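PDB 6K96: five-membered-cyclitol-phosphate synthase from Streptomyces citricolor, which is a four-chain enzyme of the myo-inositol-1-phosphate synthase family that binds nicotinamide-adenine-dinucleotide in a domain with a Rossmann-type parallel sheet. Local coordinates for residues 299-302 with 303-307; 26-29 with 30-34; 335-338 with 339-342. All coordinates share one frame; numbering follows the deposited sequence.

Contact 1. Residues 299-302 with 303-307; sequences VIID and LIRIA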
ATOM      1  N   VAL B 299      26.297  -5.955   5.792  1.00 30.85           N
ATOM      2  CA  VAL B 299      27.094  -6.826   4.870  1.00 30.75           C
ATOM      3  C   VAL B 299      28.587  -6.504   5.041  1.00 30.64           C
ATOM      4  O   VAL B 299      29.402  -7.419   5.020  1.00 30.55           O
ATOM      5  CB  VAL B 299      26.539  -6.668   3.449  1.00 31.01           C
ATOM      6  CG1 VAL B 299      27.608  -6.788   2.391  1.00 31.61           C
ATOM      7  CG2 VAL B 299      25.379  -7.629   3.202  1.00 31.21           C
ATOM      8  N   ILE B 300      28.923  -5.257   5.311  1.00 30.73           N
ATOM      9  CA  ILE B 300      30.321  -4.855   5.560  1.00 31.88           C
ATOM     10  C   ILE B 300      30.804  -5.715   6.729  1.00 33.74           C
ATOM     11  O   ILE B 300      31.806  -6.417   6.586  1.00 35.39           O
ATOM     12  CB  ILE B 300      30.452  -3.339   5.763  1.00 31.43           C
ATOM     13  CG1 ILE B 300      30.036  -2.608   4.489  1.00 31.72           C
ATOM     14  CG2 ILE B 300      31.871  -2.964   6.126  1.00 31.67           C
ATOM     15  CD1 ILE B 300      29.938  -1.096   4.631  1.00 32.08           C
ATOM     16  N   ILE B 301      30.076  -5.773   7.833  1.00 35.15           N
ATOM     17  CA  ILE B 301      30.560  -6.539   9.025  1.00 36.29           C
ATOM     18  C   ILE B 301      30.947  -7.977   8.654  1.00 37.09           C
ATOM     19  O   ILE B 301      31.819  -8.492   9.290  1.00 37.93           O
ATOM     20  CB  ILE B 301      29.525  -6.536  10.153  1.00 36.00           C
ATOM     21  CG1 ILE B 301      30.196  -6.896  11.474  1.00 35.71           C
ATOM     22  CG2 ILE B 301      28.363  -7.463   9.787  1.00 36.22           C
ATOM     23  CD1 ILE B 301      31.347  -6.016  11.809  1.00 35.74           C
ATOM     24  N   ASP B 302      30.265  -8.611   7.706  1.00 38.69           N
ATOM     25  CA  ASP B 302      30.624  -9.921   7.104  1.00 40.05           C
ATOM     26  C   ASP B 302      31.989  -9.765   6.385  1.00 39.87           C
ATOM     27  O   ASP B 302      32.959 -10.345   6.856  1.00 39.08           O
ATOM     28  CB  ASP B 302      29.486 -10.347   6.159  1.00 41.63           C
ATOM     29  CG  ASP B 302      28.529 -11.372   6.738  1.00 45.25           C
ATOM     30  OD1 ASP B 302      28.873 -12.549   6.665  1.00 50.91           O
ATOM     31  OD2 ASP B 302      27.428 -11.004   7.240  1.00 48.98           O
ATOM     32  N   LEU B 303      32.072  -8.926   5.341  1.00 39.00           N
ATOM     33  CA  LEU B 303      33.268  -8.797   4.469  1.00 39.67           C
ATOM     34  C   LEU B 303      34.511  -8.399   5.288  1.00 38.82           C
ATOM     35  O   LEU B 303      35.571  -8.969   5.026  1.00 38.60           O
ATOM     36  CB  LEU B 303      32.997  -7.767   3.356  1.00 39.68           C
ATOM     37  CG  LEU B 303      31.899  -8.129   2.365  1.00 39.13           C
ATOM     38  CD1 LEU B 303      31.821  -7.074   1.293  1.00 39.48           C
ATOM     39  CD2 LEU B 303      32.124  -9.489   1.740  1.00 39.73           C
ATOM     40  N   ILE B 304      34.426  -7.430   6.197  1.00 37.91           N
ATOM     41  CA  ILE B 304      35.654  -6.969   6.910  1.00 39.69           C
ATOM     42  C   ILE B 304      36.178  -8.102   7.785  1.00 41.20           C
ATOM     43  O   ILE B 304      37.398  -8.165   7.996  1.00 42.53           O
ATOM     44  CB  ILE B 304      35.492  -5.690   7.738  1.00 39.35           C
ATOM     45  CG1 ILE B 304      34.375  -5.828   8.770  1.00 40.16           C
ATOM     46  CG2 ILE B 304      35.330  -4.487   6.830  1.00 38.48           C
ATOM     47  CD1 ILE B 304      34.115  -4.557   9.520  1.00 40.83           C
ATOM     48  N   ARG B 305      35.302  -8.952   8.308  1.00 42.69           N
ATOM     49  CA  ARG B 305      35.760 -10.070   9.164  1.00 44.13           C
ATOM     50  C   ARG B 305      36.286 -11.164   8.230  1.00 44.33           C
ATOM     51  O   ARG B 305      37.255 -11.869   8.641  1.00 44.97           O
ATOM     52  CB  ARG B 305      34.664 -10.622  10.077  1.00 44.41           C
ATOM     53  CG  ARG B 305      34.312  -9.773  11.290  1.00 45.29           C
ATOM     54  CD  ARG B 305      32.803  -9.673  11.489  1.00 44.71           C
ATOM     55  NE  ARG B 305      32.109 -10.758  12.159  1.00 45.43           N
ATOM     56  CZ  ARG B 305      30.828 -11.111  11.958  1.00 44.84           C
ATOM     57  NH1 ARG B 305      30.047 -10.503  11.090  1.00 44.43           N
ATOM     58  NH2 ARG B 305      30.304 -12.089  12.646  1.00 45.56           N
ATOM     59  N   ILE B 306      35.688 -11.328   7.041  1.00 42.57           N
ATOM     60  CA  ILE B 306      36.183 -12.354   6.091  1.00 41.82           C
ATOM     61  C   ILE B 306      37.615 -11.965   5.765  1.00 41.08           C
ATOM     62  O   ILE B 306      38.497 -12.839   5.823  1.00 41.65           O
ATOM     63  CB  ILE B 306      35.309 -12.518   4.848  1.00 41.66           C
ATOM     64  CG1 ILE B 306      33.876 -12.922   5.168  1.00 42.57           C
ATOM     65  CG2 ILE B 306      35.940 -13.554   3.939  1.00 43.39           C
ATOM     66  CD1 ILE B 306      32.928 -12.707   3.994  1.00 42.88           C
ATOM     67  N   ALA B 307      37.810 -10.667   5.540  1.00 40.79           N
ATOM     68  CA  ALA B 307      39.092  -9.991   5.237  1.00 39.71           C
ATOM     69  C   ALA B 307      40.120 -10.288   6.324  1.00 39.96           C
ATOM     70  O   ALA B 307      41.129 -10.956   6.018  1.00 40.97           O
ATOM     71  CB  ALA B 307      38.852  -8.505   5.112  1.00 39.63           C
TER
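I304 meets two isoleucines of the preceding turn in a buried part of helix 292-313, packed on strands 5-10 and 127-130 of the Rossmann-type sheet. Its two branches divide the work. CG2 touches CG2 of I300 at 3.8 Å, while CD1 reaches CD1 of I301 at 3.9 Å. The division follows from the first torsion: at chi1 56° CG1 stands between the backbone N and the carbonyl carbon, so the longer branch leans back along the helix over the I300 carbonyl. I301 also supplies an apolar flank for R305, whose chain, bent at its second and third torsions, places NH1 3.6 Å from CG1 of I301. One residue before the I300-I304 pair, V299 CG1 and L303 CD1 are only loosely in touch, at 4.4 Å.

R305 and D302 look like a natural pair, yet R305 NH1 stays 4.7 Å from D302 OD2. Both find stronger partners in residues 44-50: D302 OD1 makes a salt bridge with NH1 of R44, and R305 bonds through NH2 to the R44 carbonyl and through NE to that of I50. Further out, L7 of strand 5-10 and L129 of strand 127-130 pack on I304 and I300, and W277 of the second subunit packs on I301.

Not every helical bond is regular here. I304 N gives a nearly straight one to I300 O (2.8 Å, 171°), but D302 O serves two donors: I306 N at 2.9 Å, and R305 N, only three residues on, by a weak, bent bond of 3.1 Å.

Contact 2. Residues 26-29 with 30-34; sequences YRKM and SAEGV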
ATOM      1  N   TYR B  26      25.787  -2.991  19.647  1.00 51.43           N
ATOM      2  CA  TYR B  26      25.939  -4.419  20.030  1.00 51.91           C
ATOM      3  C   TYR B  26      26.804  -4.516  21.289  1.00 54.25           C
ATOM      4  O   TYR B  26      26.560  -5.444  22.034  1.00 54.89           O
ATOM      5  CB  TYR B  26      26.543  -5.274  18.914  1.00 50.88           C
ATOM      6  CG  TYR B  26      25.609  -5.440  17.756  1.00 49.49           C
ATOM      7  CD1 TYR B  26      24.478  -6.203  17.887  1.00 46.67           C
ATOM      8  CD2 TYR B  26      25.828  -4.791  16.545  1.00 49.99           C
ATOM      9  CE1 TYR B  26      23.570  -6.316  16.852  1.00 46.79           C
ATOM     10  CE2 TYR B  26      24.927  -4.897  15.491  1.00 48.34           C
ATOM     11  CZ  TYR B  26      23.789  -5.668  15.647  1.00 47.12           C
ATOM     12  OH  TYR B  26      22.927  -5.785  14.598  1.00 45.62           O
ATOM     13  N   ARG B  27      27.803  -3.645  21.491  1.00 57.51           N
ATOM     14  CA  ARG B  27      28.666  -3.719  22.701  1.00 61.27           C
ATOM     15  C   ARG B  27      27.782  -3.476  23.931  1.00 64.09           C
ATOM     16  O   ARG B  27      27.975  -4.187  24.932  1.00 64.36           O
ATOM     17  CB  ARG B  27      29.836  -2.730  22.682  1.00 61.07           C
ATOM     18  CG  ARG B  27      31.165  -3.411  22.992  1.00 62.15           C
ATOM     19  CD  ARG B  27      32.311  -2.576  23.542  1.00 62.80           C
ATOM     20  NE  ARG B  27      32.961  -1.672  22.602  1.00 62.67           N
ATOM     21  CZ  ARG B  27      33.666  -2.031  21.542  1.00 62.51           C
ATOM     22  NH1 ARG B  27      33.822  -3.305  21.219  1.00 61.51           N
ATOM     23  NH2 ARG B  27      34.220  -1.092  20.795  1.00 63.95           N
ATOM     24  N   LYS B  28      26.852  -2.517  23.824  1.00 65.52           N
ATOM     25  CA  LYS B  28      25.911  -2.074  24.884  1.00 67.20           C
ATOM     26  C   LYS B  28      24.963  -3.234  25.201  1.00 67.87           C
ATOM     27  O   LYS B  28      24.796  -3.547  26.403  1.00 68.17           O
ATOM     28  CB  LYS B  28      25.170  -0.794  24.461  1.00 69.64           C
ATOM     29  CG  LYS B  28      24.180  -0.229  25.477  1.00 73.31           C
ATOM     30  CD  LYS B  28      22.910   0.410  24.886  1.00 75.97           C
ATOM     31  CE  LYS B  28      21.803  -0.600  24.596  1.00 78.42           C
ATOM     32  NZ  LYS B  28      20.566   0.004  24.028  1.00 77.25           N
ATOM     33  N   MET B  29      24.405  -3.870  24.169  1.00 64.94           N
ATOM     34  CA  MET B  29      23.464  -5.016  24.306  1.00 65.29           C
ATOM     35  C   MET B  29      24.152  -6.188  25.032  1.00 65.52           C
ATOM     36  O   MET B  29      23.421  -6.900  25.771  1.00 64.89           O
ATOM     37  CB  MET B  29      22.934  -5.473  22.940  1.00 64.86           C
ATOM     38  CG  MET B  29      21.882  -4.515  22.340  1.00 65.09           C
ATOM     39  SD  MET B  29      21.455  -4.827  20.581  1.00 63.34           S
ATOM     40  CE  MET B  29      20.665  -6.430  20.710  1.00 64.71           C
ATOM     41  N   SER B  30      25.469  -6.389  24.836  1.00 62.47           N
ATOM     42  CA  SER B  30      26.294  -7.412  25.538  1.00 63.14           C
ATOM     43  C   SER B  30      26.232  -7.165  27.049  1.00 64.24           C
ATOM     44  O   SER B  30      25.972  -8.126  27.822  1.00 62.16           O
ATOM     45  CB  SER B  30      27.730  -7.400  25.106  1.00 63.41           C
ATOM     46  OG  SER B  30      27.909  -8.057  23.872  1.00 66.21           O
ATOM     47  N   ALA B  31      26.518  -5.927  27.454  1.00 62.34           N
ATOM     48  CA  ALA B  31      26.457  -5.497  28.864  1.00 62.38           C
ATOM     49  C   ALA B  31      25.021  -5.720  29.342  1.00 62.42           C
ATOM     50  O   ALA B  31      24.795  -6.634  30.082  1.00 64.82           O
ATOM     51  CB  ALA B  31      26.886  -4.058  29.000  1.00 62.19           C
ATOM     52  N   GLU B  32      24.069  -4.976  28.805  1.00 64.04           N
ATOM     53  CA  GLU B  32      22.652  -4.981  29.255  1.00 64.65           C
ATOM     54  C   GLU B  32      22.107  -6.425  29.186  1.00 62.80           C
ATOM     55  O   GLU B  32      20.979  -6.621  29.624  1.00 64.20           O
ATOM     56  CB  GLU B  32      21.813  -3.939  28.484  1.00 66.85           C
ATOM     57  CG  GLU B  32      22.604  -2.715  27.974  1.00 68.89           C
ATOM     58  CD  GLU B  32      22.258  -1.308  28.450  1.00 69.52           C
ATOM     59  OE1 GLU B  32      22.738  -0.905  29.546  1.00 70.26           O
ATOM     60  OE2 GLU B  32      21.578  -0.586  27.673  1.00 67.06           O
ATOM     61  N   GLY B  33      22.848  -7.414  28.659  1.00 60.97           N
ATOM     62  CA  GLY B  33      22.585  -8.847  28.944  1.00 60.24           C
ATOM     63  C   GLY B  33      22.566  -9.774  27.731  1.00 59.48           C
ATOM     64  O   GLY B  33      22.914 -10.937  27.912  1.00 57.16           O
ATOM     65  N   VAL B  34      22.230  -9.270  26.535  1.00 59.06           N
ATOM     66  CA  VAL B  34      21.770 -10.040  25.343  1.00 56.70           C
ATOM     67  C   VAL B  34      22.912 -10.920  24.836  1.00 55.70           C
ATOM     68  O   VAL B  34      24.035 -10.389  24.612  1.00 54.91           O
ATOM     69  CB  VAL B  34      21.286  -9.055  24.262  1.00 57.80           C
ATOM     70  CG1 VAL B  34      20.790  -9.732  22.983  1.00 55.74           C
ATOM     71  CG2 VAL B  34      20.199  -8.147  24.832  1.00 58.75           C
TER
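M29 O accepts V34 N at 2.8 Å, a bond spanning five residues rather than the four of a regular helical turn. The donor sits 23° off the carbonyl plane, and the N-H points to the oxygen at 142°. S30 N bonds to Y26 O at 3.2 Å in the ordinary helical way, and S30 OG adds a weak second bond to the same oxygen. E32 N reaches back to K28 O at 2.9 Å, although the place of that oxygen is less sure.

K28 and E32 form a long salt bridge, NZ to OE2 3.8 Å. The lysine chain, bent at its second and third torsions, runs past the carboxylate, so that OE2 lies nearer to its methylenes than to its ammonium group, with CE at 3.1 Å.

The five-residue bond, the positive phi of G33 (133°) and apolar side chains at both ends of that bond are consistent with a Schellman motif, which turns the chain away from helix 14-31, the first helix of the Rossmann-type domain. Its companion bond, G33 N to S30 O, is weak, and the place of G33 N is less sure. At the backbone angles of G33 a CB would be jammed against the E32 carbonyl oxygen. The apolar pair is M29 and V34, whose CE and CG1 meet at 4.0 Å. V34 CG1 stands anti to its own nitrogen, which directs it to the methionine tip, and P40 touches M29. Y26 leads away from residues 30-34: its OH bonds to the P40 carbonyl and to A278 N of the second subunit, and its ring meets W277 of that subunit edge-to-face.

Contact 3. Residues 335-338 with 339-342; sequences SYTS and EDVA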
ATOM      1  N   SER B 335      30.435 -18.983 -11.456  1.00 51.58           N
ATOM      2  CA  SER B 335      31.498 -19.945 -11.044  1.00 52.44           C
ATOM      3  C   SER B 335      31.432 -20.306  -9.544  1.00 53.76           C
ATOM      4  O   SER B 335      32.440 -20.816  -9.029  1.00 56.33           O
ATOM      5  CB  SER B 335      32.852 -19.399 -11.375  1.00 53.05           C
ATOM      6  OG  SER B 335      33.232 -18.422 -10.420  1.00 51.54           O
ATOM      7  N   TYR B 336      30.311 -20.076  -8.849  1.00 53.50           N
ATOM      8  CA  TYR B 336      30.172 -20.341  -7.391  1.00 53.49           C
ATOM      9  C   TYR B 336      28.776 -20.875  -7.060  1.00 54.00           C
ATOM     10  O   TYR B 336      27.799 -20.312  -7.615  1.00 54.67           O
ATOM     11  CB  TYR B 336      30.425 -19.102  -6.529  1.00 51.98           C
ATOM     12  CG  TYR B 336      31.805 -18.489  -6.601  1.00 52.65           C
ATOM     13  CD1 TYR B 336      32.934 -19.092  -6.058  1.00 52.05           C
ATOM     14  CD2 TYR B 336      31.957 -17.224  -7.146  1.00 52.26           C
ATOM     15  CE1 TYR B 336      34.167 -18.463  -6.081  1.00 51.67           C
ATOM     16  CE2 TYR B 336      33.182 -16.592  -7.191  1.00 52.32           C
ATOM     17  CZ  TYR B 336      34.290 -17.215  -6.671  1.00 52.42           C
ATOM     18  OH  TYR B 336      35.441 -16.502  -6.802  1.00 52.52           O
ATOM     19  N   THR B 337      28.737 -21.939  -6.227  1.00 53.00           N
ATOM     20  CA  THR B 337      27.534 -22.595  -5.640  1.00 54.65           C
ATOM     21  C   THR B 337      27.430 -22.202  -4.163  1.00 55.25           C
ATOM     22  O   THR B 337      28.431 -21.664  -3.673  1.00 53.86           O
ATOM     23  CB  THR B 337      27.593 -24.128  -5.752  1.00 55.80           C
ATOM     24  OG1 THR B 337      28.654 -24.659  -4.943  1.00 55.97           O
ATOM     25  CG2 THR B 337      27.757 -24.598  -7.179  1.00 55.40           C
ATOM     26  N   SER B 338      26.330 -22.534  -3.460  1.00 56.66           N
ATOM     27  CA  SER B 338      26.128 -22.211  -2.012  1.00 58.26           C
ATOM     28  C   SER B 338      27.177 -22.932  -1.173  1.00 60.44           C
ATOM     29  O   SER B 338      27.568 -22.406  -0.122  1.00 63.16           O
ATOM     30  CB  SER B 338      24.768 -22.583  -1.486  1.00 57.61           C
ATOM     31  OG  SER B 338      23.742 -22.059  -2.310  1.00 59.49           O
ATOM     32  N   GLU B 339      27.565 -24.118  -1.633  1.00 62.32           N
ATOM     33  CA  GLU B 339      28.552 -24.992  -0.951  1.00 63.61           C
ATOM     34  C   GLU B 339      29.941 -24.375  -1.101  1.00 61.32           C
ATOM     35  O   GLU B 339      30.671 -24.394  -0.107  1.00 62.99           O
ATOM     36  CB  GLU B 339      28.434 -26.433  -1.451  1.00 66.79           C
ATOM     37  CG  GLU B 339      27.504 -27.250  -0.567  1.00 69.02           C
ATOM     38  CD  GLU B 339      27.023 -28.545  -1.201  1.00 72.90           C
ATOM     39  OE1 GLU B 339      26.881 -28.539  -2.451  1.00 75.07           O
ATOM     40  OE2 GLU B 339      26.785 -29.555  -0.452  1.00 69.77           O
ATOM     41  N   ASP B 340      30.277 -23.805  -2.257  1.00 60.09           N
ATOM     42  CA  ASP B 340      31.553 -23.057  -2.444  1.00 58.45           C
ATOM     43  C   ASP B 340      31.667 -22.027  -1.314  1.00 57.06           C
ATOM     44  O   ASP B 340      32.768 -21.893  -0.716  1.00 61.80           O
ATOM     45  CB  ASP B 340      31.665 -22.472  -3.855  1.00 56.70           C
ATOM     46  CG  ASP B 340      32.035 -23.506  -4.918  1.00 56.29           C
ATOM     47  OD1 ASP B 340      32.791 -24.475  -4.612  1.00 55.07           O
ATOM     48  OD2 ASP B 340      31.541 -23.368  -6.036  1.00 54.44           O
ATOM     49  N   VAL B 341      30.556 -21.390  -0.981  1.00 54.16           N
ATOM     50  CA  VAL B 341      30.550 -20.250  -0.029  1.00 52.50           C
ATOM     51  C   VAL B 341      30.690 -20.834   1.377  1.00 52.18           C
ATOM     52  O   VAL B 341      31.648 -20.483   2.081  1.00 53.86           O
ATOM     53  CB  VAL B 341      29.304 -19.366  -0.209  1.00 51.64           C
ATOM     54  CG1 VAL B 341      29.229 -18.260   0.839  1.00 51.63           C
ATOM     55  CG2 VAL B 341      29.243 -18.774  -1.614  1.00 49.84           C
ATOM     56  N   ALA B 342      29.824 -21.778   1.716  1.00 51.43           N
ATOM     57  CA  ALA B 342      29.846 -22.574   2.971  1.00 50.23           C
ATOM     58  C   ALA B 342      31.230 -23.210   3.237  1.00 49.03           C
ATOM     59  O   ALA B 342      31.732 -23.037   4.352  1.00 47.30           O
ATOM     60  CB  ALA B 342      28.744 -23.603   2.901  1.00 50.60           C
TER
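S335 and Y336 bring the chain past D340 on its way into helix 338-353, whose N-terminal end is closed by a capping box between T337 and D340. S335 comes no closer to D340 than its carbonyl oxygen, 4.0 Å from OD2; its hydroxyl, bonded to the carbonyls of G331 and G332, sits above the rim of one face of the Y336 ring.

Y336 turns its ring edge to the aspartate, CD1 lying 4.2 Å from D340 CB and the CB close to the ring plane. The far end of the ring is held by the bond from OH to the A330 carbonyl, and F318, A320 and V323 pack around it.

T337 is the N-cap residue and carries the contact. Its N gives a nearly straight bond to D340 OD2, 3.2 Å and 163°, approaching the anti side of the carboxylate from 27° out of its plane. In return OG1 accepts D340 N at 3.3 Å. The threonine hydroxyl can do this because its first torsion sets OG1 between the backbone N and the carbonyl carbon, facing D340 N in the first turn of the helix, while CG2 stays beside the backbone N. A weak bond also runs from OG1 to the same OD2, which thus receives both the amide and the hydroxyl. The anionic carboxylate at this helix end should interact favourably with the helix dipole. T337 O then takes a weak bond from V341 N.

S338 begins the regular helix. Its hydroxyl has a weak bond to K324 NZ, and its carbonyl oxygen accepts A342 N at 3.0 Å with an almost linear N-H, 176°.

How the contacts relate
Contact 1 is the central one, with the I300 side chain about 6 Å from the bound nicotinamide-adenine-dinucleotide and about 8 Å from the sodium ion. The other two are surface contacts at helix ends: contact 2 at the late end of helix 14-31, contact 3 at the start of helix 338-353. Each comes within about 7 Å of contact 1 at the nearest atoms without touching it, while contacts 2 and 3 lie about 33 Å apart between centres. W277 of the second subunit is a common neighbour of contacts 1 and 2, packing on I301 and Y26, while D302 of contact 1 has a weak bond to Y345, further along helix 338-353.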